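Local coordinates for cellulose-binding protein (Saccharophagus degradans, PDB 2YHG), which probably binds polysaccharide and may hydrolyse glycosidic bonds, this chain being its C-terminal part with a nucleoside hydrolase-like domain and a smaller beta domain, at residues 126-131 with 154-159; 333-338 with 363-368; 225-230 with 318-323; 274-279 with 291-296. All blocks are in the same frame, centred on the assembly; numbering follows the deposited sequence.

Contact 1 of 4, residues 126-131 with 154-159; sequences KDSAGS and CNTIAQ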
loop_
_atom_site.group_PDB
_atom_site.type_symbol
_atom_site.label_atom_id
_atom_site.label_comp_id
_atom_site.label_asym_id
_atom_site.label_seq_id
_atom_site.Cartn_x
_atom_site.Cartn_y
_atom_site.Cartn_z
ATOM N N LYS A 126 14.549 2.967 -25.441
ATOM C CA LYS A 126 13.308 2.368 -24.956
ATOM C C LYS A 126 12.661 3.158 -23.828
ATOM O O LYS A 126 11.804 2.649 -23.118
ATOM C CB LYS A 126 13.545 0.901 -24.590
ATOM C CG LYS A 126 14.064 0.131 -25.784
ATOM C CD LYS A 126 14.153 -1.356 -25.560
ATOM C CE LYS A 126 14.515 -2.073 -26.852
ATOM N NZ LYS A 126 14.736 -3.520 -26.669
ATOM N N ASP A 127 12.984 4.437 -23.698
ATOM C CA ASP A 127 12.280 5.220 -22.686
ATOM C C ASP A 127 10.783 5.292 -22.994
ATOM O O ASP A 127 10.379 5.354 -24.183
ATOM C CB ASP A 127 12.782 6.656 -22.652
ATOM C CG ASP A 127 14.172 6.813 -22.106
ATOM O OD1 ASP A 127 14.686 5.958 -21.353
ATOM O OD2 ASP A 127 14.732 7.935 -22.350
ATOM N N SER A 128 9.975 5.367 -21.950
ATOM C CA SER A 128 8.572 5.629 -22.072
ATOM C C SER A 128 8.182 6.854 -21.276
ATOM O O SER A 128 8.924 7.326 -20.397
ATOM C CB SER A 128 7.751 4.417 -21.613
ATOM O OG SER A 128 8.007 4.116 -20.248
ATOM N N ALA A 129 6.963 7.339 -21.507
ATOM C CA ALA A 129 6.416 8.375 -20.639
ATOM C C ALA A 129 6.460 7.919 -19.190
ATOM O O ALA A 129 6.811 8.681 -18.294
ATOM C CB ALA A 129 5.025 8.766 -21.071
ATOM N N GLY A 130 6.112 6.663 -18.952
ATOM C CA GLY A 130 6.088 6.152 -17.594
ATOM C C GLY A 130 7.452 6.027 -16.951
ATOM O O GLY A 130 7.623 6.352 -15.780
ATOM N N SER A 131 8.459 5.571 -17.699
ATOM C CA SER A 131 9.774 5.448 -17.120
ATOM C C SER A 131 10.320 6.827 -16.786
ATOM O O SER A 131 10.903 7.030 -15.737
ATOM C CB SER A 131 10.718 4.617 -18.006
ATOM O OG SER A 131 10.998 5.220 -19.246
ATOM N N CYS A 154 7.714 -5.365 -13.773
ATOM C CA CYS A 154 8.394 -4.191 -13.231
ATOM C C CYS A 154 9.230 -3.459 -14.271
ATOM O O CYS A 154 9.993 -2.539 -13.893
ATOM C CB CYS A 154 9.277 -4.537 -12.040
ATOM S SG CYS A 154 8.476 -5.291 -10.602
ATOM N N ASN A 155 9.128 -3.783 -15.567
ATOM C CA ASN A 155 10.083 -3.244 -16.493
ATOM C C ASN A 155 10.031 -1.743 -16.720
ATOM O O ASN A 155 11.020 -1.192 -17.221
ATOM C CB ASN A 155 10.152 -4.012 -17.803
ATOM C CG ASN A 155 8.985 -3.772 -18.744
ATOM O OD1 ASN A 155 7.949 -3.208 -18.390
ATOM N ND2 ASN A 155 9.165 -4.186 -19.982
ATOM N N THR A 156 8.946 -1.051 -16.400
ATOM C CA THR A 156 8.955 0.413 -16.512
ATOM C C THR A 156 9.835 1.019 -15.439
ATOM O O THR A 156 10.529 2.023 -15.656
ATOM C CB THR A 156 7.537 0.990 -16.479
ATOM O OG1 THR A 156 6.704 0.347 -17.461
ATOM C CG2 THR A 156 7.546 2.462 -16.768
ATOM N N ILE A 157 9.846 0.409 -14.262
ATOM C CA ILE A 157 10.752 0.788 -13.184
ATOM C C ILE A 157 12.192 0.453 -13.618
ATOM O O ILE A 157 13.119 1.267 -13.421
ATOM C CB ILE A 157 10.400 0.089 -11.871
ATOM C CG1 ILE A 157 8.931 0.277 -11.495
ATOM C CG2 ILE A 157 11.311 0.622 -10.758
ATOM C CD1 ILE A 157 8.446 -0.597 -10.346
ATOM N N ALA A 158 12.392 -0.732 -14.190
ATOM C CA ALA A 158 13.737 -1.123 -14.639
ATOM C C ALA A 158 14.249 -0.155 -15.724
ATOM O O ALA A 158 15.429 0.180 -15.693
ATOM C CB ALA A 158 13.749 -2.547 -15.126
ATOM N N GLN A 159 13.397 0.290 -16.634
ATOM C CA GLN A 159 13.866 1.223 -17.665
ATOM C C GLN A 159 14.319 2.542 -17.003
ATOM O O GLN A 159 15.336 3.121 -17.393
ATOM C CB GLN A 159 12.788 1.502 -18.697
ATOM C CG GLN A 159 13.185 2.533 -19.736
ATOM C CD GLN A 159 14.312 2.068 -20.639
ATOM O OE1 GLN A 159 14.595 0.884 -20.730
ATOM N NE2 GLN A 159 14.993 3.014 -21.325
#

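Contact 2 of 4, residues 333-338 with 363-368; sequences HPVPVV and GSSDPD. With CA (calcium ion), chain D.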
loop_
_atom_site.group_PDB
_atom_site.type_symbol
_atom_site.label_atom_id
_atom_site.label_comp_id
_atom_site.label_asym_id
_atom_site.label_seq_id
_atom_site.Cartn_x
_atom_site.Cartn_y
_atom_site.Cartn_z
ATOM N N HIS A 333 -14.123 7.738 8.954
ATOM C CA HIS A 333 -13.259 7.041 9.891
ATOM C C HIS A 333 -13.090 7.804 11.200
ATOM O O HIS A 333 -12.958 9.028 11.193
ATOM C CB HIS A 333 -11.915 6.749 9.282
ATOM C CG HIS A 333 -12.006 6.103 7.944
ATOM N ND1 HIS A 333 -12.422 6.765 6.810
ATOM C CD2 HIS A 333 -11.746 4.832 7.579
ATOM C CE1 HIS A 333 -12.380 5.924 5.789
ATOM N NE2 HIS A 333 -12.012 4.729 6.238
ATOM N N PRO A 334 -12.933 7.065 12.302
ATOM C CA PRO A 334 -12.562 7.725 13.551
ATOM C C PRO A 334 -11.121 8.221 13.487
ATOM O O PRO A 334 -10.333 7.820 12.617
ATOM C CB PRO A 334 -12.730 6.627 14.584
ATOM C CG PRO A 334 -12.684 5.346 13.843
ATOM C CD PRO A 334 -13.136 5.611 12.465
ATOM N N VAL A 335 -10.810 9.136 14.399
ATOM C CA VAL A 335 -9.581 9.895 14.392
ATOM C C VAL A 335 -8.806 9.611 15.695
ATOM O O VAL A 335 -9.245 9.998 16.785
ATOM C CB VAL A 335 -9.861 11.385 14.259
ATOM C CG1 VAL A 335 -8.536 12.145 14.378
ATOM C CG2 VAL A 335 -10.581 11.676 12.931
ATOM N N PRO A 336 -7.684 8.891 15.610
ATOM C CA PRO A 336 -6.997 8.526 16.848
ATOM C C PRO A 336 -6.154 9.654 17.402
ATOM O O PRO A 336 -5.498 10.383 16.661
ATOM C CB PRO A 336 -6.045 7.401 16.444
ATOM C CG PRO A 336 -6.401 7.032 15.136
ATOM C CD PRO A 336 -7.164 8.135 14.465
ATOM N N VAL A 337 -6.086 9.709 18.725
ATOM C CA VAL A 337 -5.121 10.521 19.458
ATOM C C VAL A 337 -4.571 9.657 20.576
ATOM O O VAL A 337 -5.351 8.941 21.190
ATOM C CB VAL A 337 -5.811 11.787 20.035
ATOM C CG1 VAL A 337 -4.839 12.567 20.914
ATOM C CG2 VAL A 337 -6.376 12.652 18.892
ATOM N N VAL A 338 -3.254 9.664 20.784
ATOM C CA VAL A 338 -2.636 8.938 21.881
ATOM C C VAL A 338 -1.732 9.909 22.633
ATOM O O VAL A 338 -0.865 10.520 22.063
ATOM C CB VAL A 338 -1.838 7.731 21.385
ATOM C CG1 VAL A 338 -1.124 7.055 22.549
ATOM C CG2 VAL A 338 -2.762 6.747 20.672
ATOM N N GLY A 363 -9.635 11.768 23.696
ATOM C CA GLY A 363 -9.063 12.693 22.725
ATOM C C GLY A 363 -9.463 12.316 21.303
ATOM O O GLY A 363 -9.314 13.073 20.342
ATOM N N SER A 364 -9.277 10.876 21.158
ATOM C CA SER A 364 -9.733 10.314 19.898
ATOM C C SER A 364 -11.163 10.798 19.675
ATOM O O SER A 364 -11.887 11.074 20.622
ATOM C CB SER A 364 -9.687 8.792 19.937
ATOM O OG SER A 364 -8.368 8.268 20.085
ATOM N N SER A 365 -11.568 10.870 18.426
ATOM C CA SER A 365 -12.882 11.394 18.127
ATOM C C SER A 365 -13.449 10.668 16.920
ATOM O O SER A 365 -12.729 9.985 16.184
ATOM C CB SER A 365 -12.835 12.902 17.880
ATOM O OG SER A 365 -11.983 13.201 16.773
ATOM N N ASP A 366 -14.736 10.884 16.668
ATOM C CA ASP A 366 -15.346 10.463 15.427
ATOM C C ASP A 366 -16.102 11.594 14.799
ATOM O O ASP A 366 -16.934 12.224 15.456
ATOM C CB ASP A 366 -16.277 9.317 15.652
ATOM C CG ASP A 366 -16.803 8.767 14.357
ATOM O OD1 ASP A 366 -16.078 7.996 13.718
ATOM O OD2 ASP A 366 -17.900 9.179 13.915
ATOM N N PRO A 367 -15.859 11.842 13.501
ATOM C CA PRO A 367 -16.415 13.067 12.896
ATOM C C PRO A 367 -17.906 12.976 12.613
ATOM O O PRO A 367 -18.573 13.991 12.355
ATOM C CB PRO A 367 -15.630 13.200 11.586
ATOM C CG PRO A 367 -15.199 11.765 11.278
ATOM C CD PRO A 367 -14.886 11.152 12.615
ATOM N N ASP A 368 -18.464 11.784 12.728
ATOM C CA ASP A 368 -19.907 11.616 12.571
ATOM C C ASP A 368 -20.626 11.637 13.910
ATOM O O ASP A 368 -21.847 11.536 13.948
ATOM C CB ASP A 368 -20.214 10.302 11.869
ATOM C CG ASP A 368 -19.367 10.086 10.655
ATOM O OD1 ASP A 368 -19.603 10.811 9.666
ATOM O OD2 ASP A 368 -18.423 9.254 10.702
HETATM CA CA CA D . -17.578 7.416 11.950
#

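Contact 3 of 4, residues 225-230 with 318-323; sequences QSHGAL and RMDWAI. With ZN (zinc ion), chain I.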
loop_
_atom_site.group_PDB
_atom_site.type_symbol
_atom_site.label_atom_id
_atom_site.label_comp_id
_atom_site.label_asym_id
_atom_site.label_seq_id
_atom_site.Cartn_x
_atom_site.Cartn_y
_atom_site.Cartn_z
ATOM N N GLN A 225 -20.240 -2.620 -6.896
ATOM C CA GLN A 225 -20.557 -2.518 -8.309
ATOM C C GLN A 225 -21.851 -1.768 -8.593
ATOM O O GLN A 225 -22.026 -1.194 -9.655
ATOM C CB GLN A 225 -20.604 -3.929 -8.890
ATOM C CG GLN A 225 -19.229 -4.577 -8.905
ATOM C CD GLN A 225 -19.253 -6.009 -9.328
ATOM O OE1 GLN A 225 -19.900 -6.827 -8.687
ATOM N NE2 GLN A 225 -18.540 -6.331 -10.400
ATOM N N SER A 226 -22.752 -1.763 -7.613
ATOM C CA SER A 226 -24.022 -1.077 -7.712
ATOM C C SER A 226 -23.906 0.407 -7.452
ATOM O O SER A 226 -24.899 1.118 -7.584
ATOM C CB SER A 226 -25.008 -1.705 -6.746
ATOM O OG SER A 226 -24.491 -1.572 -5.444
ATOM N N HIS A 227 -22.760 0.862 -6.946
ATOM C CA HIS A 227 -22.613 2.240 -6.467
ATOM C C HIS A 227 -22.075 3.198 -7.542
ATOM O O HIS A 227 -20.885 3.524 -7.589
ATOM C CB HIS A 227 -21.750 2.265 -5.207
ATOM C CG HIS A 227 -22.429 1.759 -3.969
ATOM N ND1 HIS A 227 -23.174 0.600 -3.930
ATOM C CD2 HIS A 227 -22.441 2.249 -2.702
ATOM C CE1 HIS A 227 -23.609 0.393 -2.700
ATOM N NE2 HIS A 227 -23.137 1.350 -1.925
ATOM N N GLY A 228 -22.978 3.621 -8.420
ATOM C CA GLY A 228 -22.692 4.695 -9.354
ATOM C C GLY A 228 -21.646 4.380 -10.404
ATOM O O GLY A 228 -21.386 3.215 -10.746
ATOM N N ALA A 229 -21.068 5.433 -10.961
ATOM C CA ALA A 229 -20.210 5.335 -12.129
ATOM C C ALA A 229 -18.964 4.482 -11.854
ATOM O O ALA A 229 -18.521 3.732 -12.732
ATOM C CB ALA A 229 -19.797 6.717 -12.626
ATOM N N LEU A 230 -18.342 4.666 -10.683
ATOM C CA LEU A 230 -17.162 3.862 -10.368
ATOM C C LEU A 230 -17.527 2.410 -10.163
ATOM O O LEU A 230 -16.788 1.505 -10.560
ATOM C CB LEU A 230 -16.395 4.454 -9.180
ATOM C CG LEU A 230 -15.468 5.615 -9.511
ATOM C CD1 LEU A 230 -15.027 6.309 -8.217
ATOM C CD2 LEU A 230 -14.276 5.192 -10.345
ATOM N N ARG A 318 -16.354 3.963 1.375
ATOM C CA ARG A 318 -15.880 4.876 0.339
ATOM C C ARG A 318 -16.741 4.840 -0.926
ATOM O O ARG A 318 -16.873 5.859 -1.597
ATOM C CB ARG A 318 -14.408 4.611 0.046
ATOM C CG ARG A 318 -13.504 4.981 1.184
ATOM C CD ARG A 318 -12.095 4.475 0.975
ATOM N NE ARG A 318 -11.193 4.832 2.064
ATOM C CZ ARG A 318 -10.653 6.018 2.240
ATOM N NH1 ARG A 318 -10.764 6.962 1.327
ATOM N NH2 ARG A 318 -9.957 6.237 3.341
ATOM N N MET A 319 -17.320 3.696 -1.247
ATOM C CA MET A 319 -18.271 3.656 -2.342
ATOM C C MET A 319 -19.576 4.368 -2.001
ATOM O O MET A 319 -20.248 4.886 -2.896
ATOM C CB MET A 319 -18.536 2.234 -2.796
ATOM C CG MET A 319 -17.319 1.566 -3.434
ATOM S SD MET A 319 -16.583 2.457 -4.825
ATOM C CE MET A 319 -17.947 2.444 -5.958
ATOM N N ASP A 320 -19.915 4.465 -0.719
ATOM C CA ASP A 320 -20.970 5.372 -0.275
ATOM C C ASP A 320 -20.580 6.814 -0.474
ATOM O O ASP A 320 -21.408 7.605 -0.938
ATOM C CB ASP A 320 -21.330 5.090 1.177
ATOM C CG ASP A 320 -21.884 3.693 1.387
ATOM O OD1 ASP A 320 -22.307 3.035 0.382
ATOM O OD2 ASP A 320 -21.914 3.248 2.565
ATOM N N TRP A 321 -19.352 7.178 -0.128
ATOM C CA TRP A 321 -18.880 8.517 -0.408
ATOM C C TRP A 321 -19.107 8.871 -1.873
ATOM O O TRP A 321 -19.470 9.995 -2.206
ATOM C CB TRP A 321 -17.405 8.695 -0.080
ATOM C CG TRP A 321 -16.990 8.525 1.316
ATOM C CD1 TRP A 321 -17.735 8.128 2.381
ATOM C CD2 TRP A 321 -15.655 8.642 1.786
ATOM N NE1 TRP A 321 -16.947 8.001 3.487
ATOM C CE2 TRP A 321 -15.661 8.316 3.157
ATOM C CE3 TRP A 321 -14.466 9.019 1.184
ATOM C CZ2 TRP A 321 -14.511 8.378 3.953
ATOM C CZ3 TRP A 321 -13.316 9.088 1.973
ATOM C CH2 TRP A 321 -13.350 8.770 3.326
ATOM N N ALA A 322 -18.817 7.918 -2.760
ATOM C CA ALA A 322 -18.880 8.155 -4.190
ATOM C C ALA A 322 -20.280 8.513 -4.682
ATOM O O ALA A 322 -20.405 9.217 -5.673
ATOM C CB ALA A 322 -18.364 6.926 -4.943
ATOM N N ILE A 323 -21.306 8.003 -4.004
ATOM C CA ILE A 323 -22.675 8.223 -4.458
ATOM C C ILE A 323 -23.529 9.145 -3.589
ATOM O O ILE A 323 -24.640 9.460 -3.973
ATOM C CB ILE A 323 -23.409 6.893 -4.705
ATOM C CG1 ILE A 323 -23.673 6.140 -3.419
ATOM C CG2 ILE A 323 -22.674 6.040 -5.751
ATOM C CD1 ILE A 323 -24.594 4.976 -3.597
HETATM ZN ZN ZN I . -23.072 1.135 0.173
HETATM O O HOH W 1 -22.947 0.881 2.270
HETATM O O HOH W 2 -21.143 0.406 -0.124
HETATM O O HOH W 3 -23.881 -0.765 0.205
#

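Contact 4 of 4, residues 274-279 with 291-296; sequences KQAGVR and YDTYYM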
loop_
_atom_site.group_PDB
_atom_site.type_symbol
_atom_site.label_atom_id
_atom_site.label_comp_id
_atom_site.label_asym_id
_atom_site.label_seq_id
_atom_site.Cartn_x
_atom_site.Cartn_y
_atom_site.Cartn_z
ATOM N N LYS A 274 14.309 -10.975 3.982
ATOM C CA LYS A 274 14.582 -11.272 2.589
ATOM C C LYS A 274 14.790 -12.773 2.440
ATOM O O LYS A 274 15.393 -13.413 3.297
ATOM C CB LYS A 274 15.848 -10.569 2.108
ATOM C CG LYS A 274 15.815 -9.081 2.183
ATOM C CD LYS A 274 17.071 -8.463 1.625
ATOM C CE LYS A 274 17.249 -7.012 2.051
ATOM N NZ LYS A 274 18.612 -6.557 1.770
ATOM N N GLN A 275 14.293 -13.306 1.337
ATOM C CA GLN A 275 14.518 -14.677 0.962
ATOM C C GLN A 275 15.263 -14.756 -0.343
ATOM O O GLN A 275 15.192 -13.825 -1.166
ATOM C CB GLN A 275 13.198 -15.466 0.853
ATOM C CG GLN A 275 12.375 -15.469 2.125
ATOM C CD GLN A 275 11.204 -16.398 2.036
ATOM O OE1 GLN A 275 11.159 -17.276 1.162
ATOM N NE2 GLN A 275 10.251 -16.244 2.950
ATOM N N ALA A 276 15.969 -15.861 -0.557
ATOM C CA ALA A 276 16.730 -16.078 -1.779
ATOM C C ALA A 276 15.875 -16.740 -2.852
ATOM O O ALA A 276 15.104 -17.665 -2.593
ATOM C CB ALA A 276 17.947 -16.983 -1.491
ATOM N N GLY A 277 16.026 -16.285 -4.087
ATOM C CA GLY A 277 15.476 -16.964 -5.223
ATOM C C GLY A 277 13.970 -17.014 -5.278
ATOM O O GLY A 277 13.393 -17.942 -5.832
ATOM N N VAL A 278 13.300 -15.978 -4.781
ATOM C CA VAL A 278 11.823 -15.940 -4.770
ATOM C C VAL A 278 11.353 -15.951 -6.232
ATOM O O VAL A 278 11.649 -15.023 -6.997
ATOM C CB VAL A 278 11.276 -14.717 -4.039
ATOM C CG1 VAL A 278 9.765 -14.716 -4.086
ATOM C CG2 VAL A 278 11.726 -14.701 -2.595
ATOM N N ARG A 279 10.644 -16.986 -6.637
ATOM C CA ARG A 279 10.273 -17.158 -8.032
ATOM C C ARG A 279 8.970 -16.459 -8.387
ATOM O O ARG A 279 8.028 -16.436 -7.591
ATOM C CB ARG A 279 10.183 -18.639 -8.383
ATOM C CG ARG A 279 11.479 -19.424 -8.195
ATOM C CD ARG A 279 12.638 -18.835 -8.960
ATOM N NE ARG A 279 13.799 -19.713 -8.934
ATOM C CZ ARG A 279 15.077 -19.322 -8.916
ATOM N NH1 ARG A 279 15.417 -18.064 -8.728
ATOM N NH2 ARG A 279 16.038 -20.224 -9.129
ATOM N N TYR A 291 19.467 -15.010 -12.544
ATOM C CA TYR A 291 19.890 -13.974 -11.635
ATOM C C TYR A 291 20.360 -14.501 -10.293
ATOM O O TYR A 291 20.753 -13.729 -9.430
ATOM C CB TYR A 291 18.747 -12.984 -11.423
ATOM C CG TYR A 291 18.373 -12.254 -12.681
ATOM C CD1 TYR A 291 19.177 -11.264 -13.177
ATOM C CD2 TYR A 291 17.242 -12.597 -13.399
ATOM C CE1 TYR A 291 18.857 -10.609 -14.361
ATOM C CE2 TYR A 291 16.906 -11.949 -14.584
ATOM C CZ TYR A 291 17.739 -10.955 -15.054
ATOM O OH TYR A 291 17.471 -10.299 -16.238
ATOM N N ASP A 292 20.322 -15.815 -10.089
ATOM C CA ASP A 292 20.691 -16.314 -8.745
ATOM C C ASP A 292 22.160 -15.934 -8.449
ATOM O O ASP A 292 22.993 -15.943 -9.351
ATOM C CB ASP A 292 20.572 -17.836 -8.687
ATOM C CG ASP A 292 19.124 -18.345 -8.679
ATOM O OD1 ASP A 292 18.161 -17.517 -8.476
ATOM O OD2 ASP A 292 18.924 -19.561 -8.844
ATOM N N THR A 293 22.508 -15.654 -7.175
ATOM C CA THR A 293 21.564 -15.521 -6.067
ATOM C C THR A 293 21.082 -14.075 -5.971
ATOM O O THR A 293 21.860 -13.148 -6.092
ATOM C CB THR A 293 22.269 -15.861 -4.719
ATOM O OG1 THR A 293 23.011 -17.080 -4.904
ATOM C CG2 THR A 293 21.272 -15.977 -3.591
ATOM N N TYR A 294 19.768 -13.923 -5.746
ATOM C CA TYR A 294 19.170 -12.629 -5.492
ATOM C C TYR A 294 18.239 -12.736 -4.310
ATOM O O TYR A 294 17.705 -13.805 -4.031
ATOM C CB TYR A 294 18.430 -12.069 -6.725
ATOM C CG TYR A 294 17.252 -12.889 -7.150
ATOM C CD1 TYR A 294 17.396 -13.942 -8.040
ATOM C CD2 TYR A 294 15.993 -12.659 -6.615
ATOM C CE1 TYR A 294 16.330 -14.727 -8.393
ATOM C CE2 TYR A 294 14.906 -13.487 -6.933
ATOM C CZ TYR A 294 15.106 -14.534 -7.797
ATOM O OH TYR A 294 14.089 -15.419 -8.104
ATOM N N TYR A 295 18.007 -11.603 -3.657
ATOM C CA TYR A 295 17.165 -11.550 -2.475
ATOM C C TYR A 295 16.024 -10.569 -2.687
ATOM O O TYR A 295 16.206 -9.531 -3.341
ATOM C CB TYR A 295 17.983 -11.127 -1.248
ATOM C CG TYR A 295 18.907 -12.215 -0.778
ATOM C CD1 TYR A 295 20.152 -12.393 -1.333
ATOM C CD2 TYR A 295 18.490 -13.113 0.198
ATOM C CE1 TYR A 295 20.974 -13.451 -0.942
ATOM C CE2 TYR A 295 19.290 -14.155 0.604
ATOM C CZ TYR A 295 20.525 -14.333 0.019
ATOM O OH TYR A 295 21.320 -15.385 0.437
ATOM N N MET A 296 14.877 -10.866 -2.092
ATOM C CA MET A 296 13.703 -10.022 -2.108
ATOM C C MET A 296 12.998 -10.188 -0.792
ATOM O O MET A 296 12.915 -11.296 -0.266
ATOM C CB MET A 296 12.715 -10.421 -3.244
ATOM C CG MET A 296 13.302 -10.230 -4.630
ATOM S SD MET A 296 12.221 -10.971 -5.869
ATOM C CE MET A 296 13.026 -10.368 -7.355
HETATM O O HOH W 4 14.593 -13.605 -3.846
#

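Contact 1 of 4, residues 126-131 with 154-159
Gln159 reaches from its helix to the turn that leads into helix 129-139, and each carbon of its chain has a neighbour there. Gln159 CB rests beside Ser131 CB, 3.8 Å away. Gln159 CG, set anti to the backbone N (chi1 176°), continues past this serine and lies 3.5 Å from Ser131 OG. A bend at chi2 then swings Gln159 CD over the backbone of Lys126, 3.6 Å from Lys126 O, and carries the amide to Asp127. There Gln159 NE2 donates a nearly straight bond (164°) to Asp127 OD1 at 3.0 Å; the acceptor lies in the amide plane, whereas the nitrogen meets the carboxylate on its anti side and somewhat out of plane. Gln159 OE1 accepts from Gly123 N, and Asp127 OD2 is bridged to Lys163. The turn itself starts the helix with a capping box: Ser131 N donates at 3.0 Å to Ser128 OG, also hydrogen-bonded to Gln114, and Ser128 N returns a bond to Ser131 OG at 2.9 Å. These helices follow two strands of the parallel sheet in the nucleoside hydrolase-like domain. Thr156 presses CG2 against the first turn, 3.4 Å from Ser131 N, while its OG1 is hydrogen-bonded to Gln114 N and Thr65 OG1.

Contact 2 of 4, residues 333-338 with 363-368
Val335 and Ser365 face each other as a single antiparallel bridge, a hydrogen-bonded pair in which Val335 N donates to Ser365 O at 2.8 Å and Ser365 N to Val335 O at 3.0 Å. Beyond this bridge the next cross-link is made by a side chain. Ser364 holds OG anti to its own carbonyl carbon (chi1 -64°), and this rotation brings Ser364 OG in front of Val337 N, which donates to it at 3.0 Å and 167°. The same OG is hydrogen-bonded to Ala361 O, so the hydroxyl joins the facing segment to the preceding residues of its own. Next along, Val337 lays CG2 against the backbone of Gly363, 3.3 Å from Gly363 O. Ser365 OG stands beside Val335 CB.

At the other end the prolines pack on backbone and carboxylate: Pro367 CD lies 3.2 Å from His333 O, and Pro334 CA sits 3.5 Å from Asp366 OD1. Asp366 puts CG anti to its backbone N (chi1 -174°), which turns both carboxylate oxygens to the calcium ion; Asp366 OD1 is the nearer, 2.4 Å from the calcium ion. Asp366 OD2 also accepts from Asp368 N, from above the carboxylate plane, in an Asx turn that brings Asp368 round so that Asp368 OD2 also binds the metal. Asn331, the carbonyl of His332, Asp370 and Asp420 complete this aspartate-rich calcium site, with ligands from loops and from the end of strand 411-420, at one end of the C-terminal beta domain.

Contact 3 of 4, residues 225-230 with 318-323
The loop at His227 and the last turns of helix 308-323 come together at two points, with CA atoms 6.2 Å apart for His227 and Met319 and 6.0 Å apart for Gly228 and Ile323. His227 carries the contact. His227 NE2 and Asp320 OD1 each bind the zinc ion at 2.1 Å, and they stand close because they share the metal, not through a hydrogen bond. Imidazole and carboxylate planes are only 20° apart, almost coplanar. Three waters and one further atom from outside the two segments complete the six-coordinate zinc. One of these waters donates to Asp320 OD2 at 2.6 Å, which engages the second carboxylate oxygen as well. On the far side of the imidazole, ND1 donates to Ser226 OG in the ring plane, fixing the ring's rotation. Met319 O lies near that plane at another part of the ring edge, 3.4 Å from His227 CD2.

Apolar contacts flank His227. Ile323 CD1 approaches the ring obliquely, while Ile323 CG2 lies 3.4 Å from His227 C. Met319, bent at chi2 and chi3, curls its CE back to between His227 CB and Leu230 CB. Met319 also touches Val52 of helix 42-52 and Ile224 of helix 217-225; Leu230 packs on that same Val52 and on Ala85 and Ala89 of helix 77-93, so the zinc site sits where helix 308-323 packs against these helices.

Contact 4 of 4, residues 274-279 with 291-296
Arg279 meets Asp292 end-on, with guanidinium and carboxylate planes 1° apart. Arg279 NH1 donates to Asp292 OD1 at 2.8 Å and Arg279 NH2 to Asp292 OD2 at 3.0 Å, both bonds close to straight and both using the syn lone pair of the oxygen, so this bidentate salt bridge lies almost flat. In the same guanidinium plane Arg279 NH1 also donates to Tyr294 OH at 3.0 Å, although the phenol ring is turned 31° from the guanidinium. Tyr294 OH donates a hydrogen bond to Val278 O at 2.7 Å, coming from above the carbonyl plane; Arg206 is a second donor to that carbonyl. A chain of bonds runs from the carboxylate through arginine and phenol to the backbone.

The tyrosine takes the crowded rotamer, CG between backbone N and carbonyl carbon (chi1 64°), which lays its ring under the turn at Gly277. Gly277 CA sits over one face in a CH-pi contact, 4.0 Å from the ring centroid. This turn leaves an antiparallel two-stranded sheet, in which Gln275 and Met296 form the hydrogen-bonded pair and Ala276 and Tyr295 the non-hydrogen-bonded one; Gly277 N adds a further bond to Tyr294 O. A water accepts from Val278 N and donates to Gln275 O and Tyr294 O, bridging the two segments where the ladder ends.

On the sheet face of Ala276 and Tyr295, Ala276 CB touches Tyr295 CE2 at 3.8 Å, and Lys274 crosses the Tyr295 side chain at about a right angle. On the other, Met296 reaches SD toward Val278 CB and packs against Ala196 of helix 190-198.

How the contacts relate
From the N terminus, contact 1 closes first: the chain leaves the start of helix 129-139, passes through strand 146-150 and returns at helix 155-167, a short loop within the nucleoside hydrolase-like domain. Contact 3 opens next at residues 225-230 and closes only at 318-323, and contact 4 is nested inside that long excursion, joining strands 273-276 and 295-298 about 41 Å away between centres, across the chain's centre. Contact 2 follows in series, drawing the loop after helix 308-323 to the one before strand 372-378. No two loops cross. Contacts 2 and 3 touch where His333 packs on Arg318 and Trp321, linking the loop that leads into the C-terminal beta domain to helix 308-323.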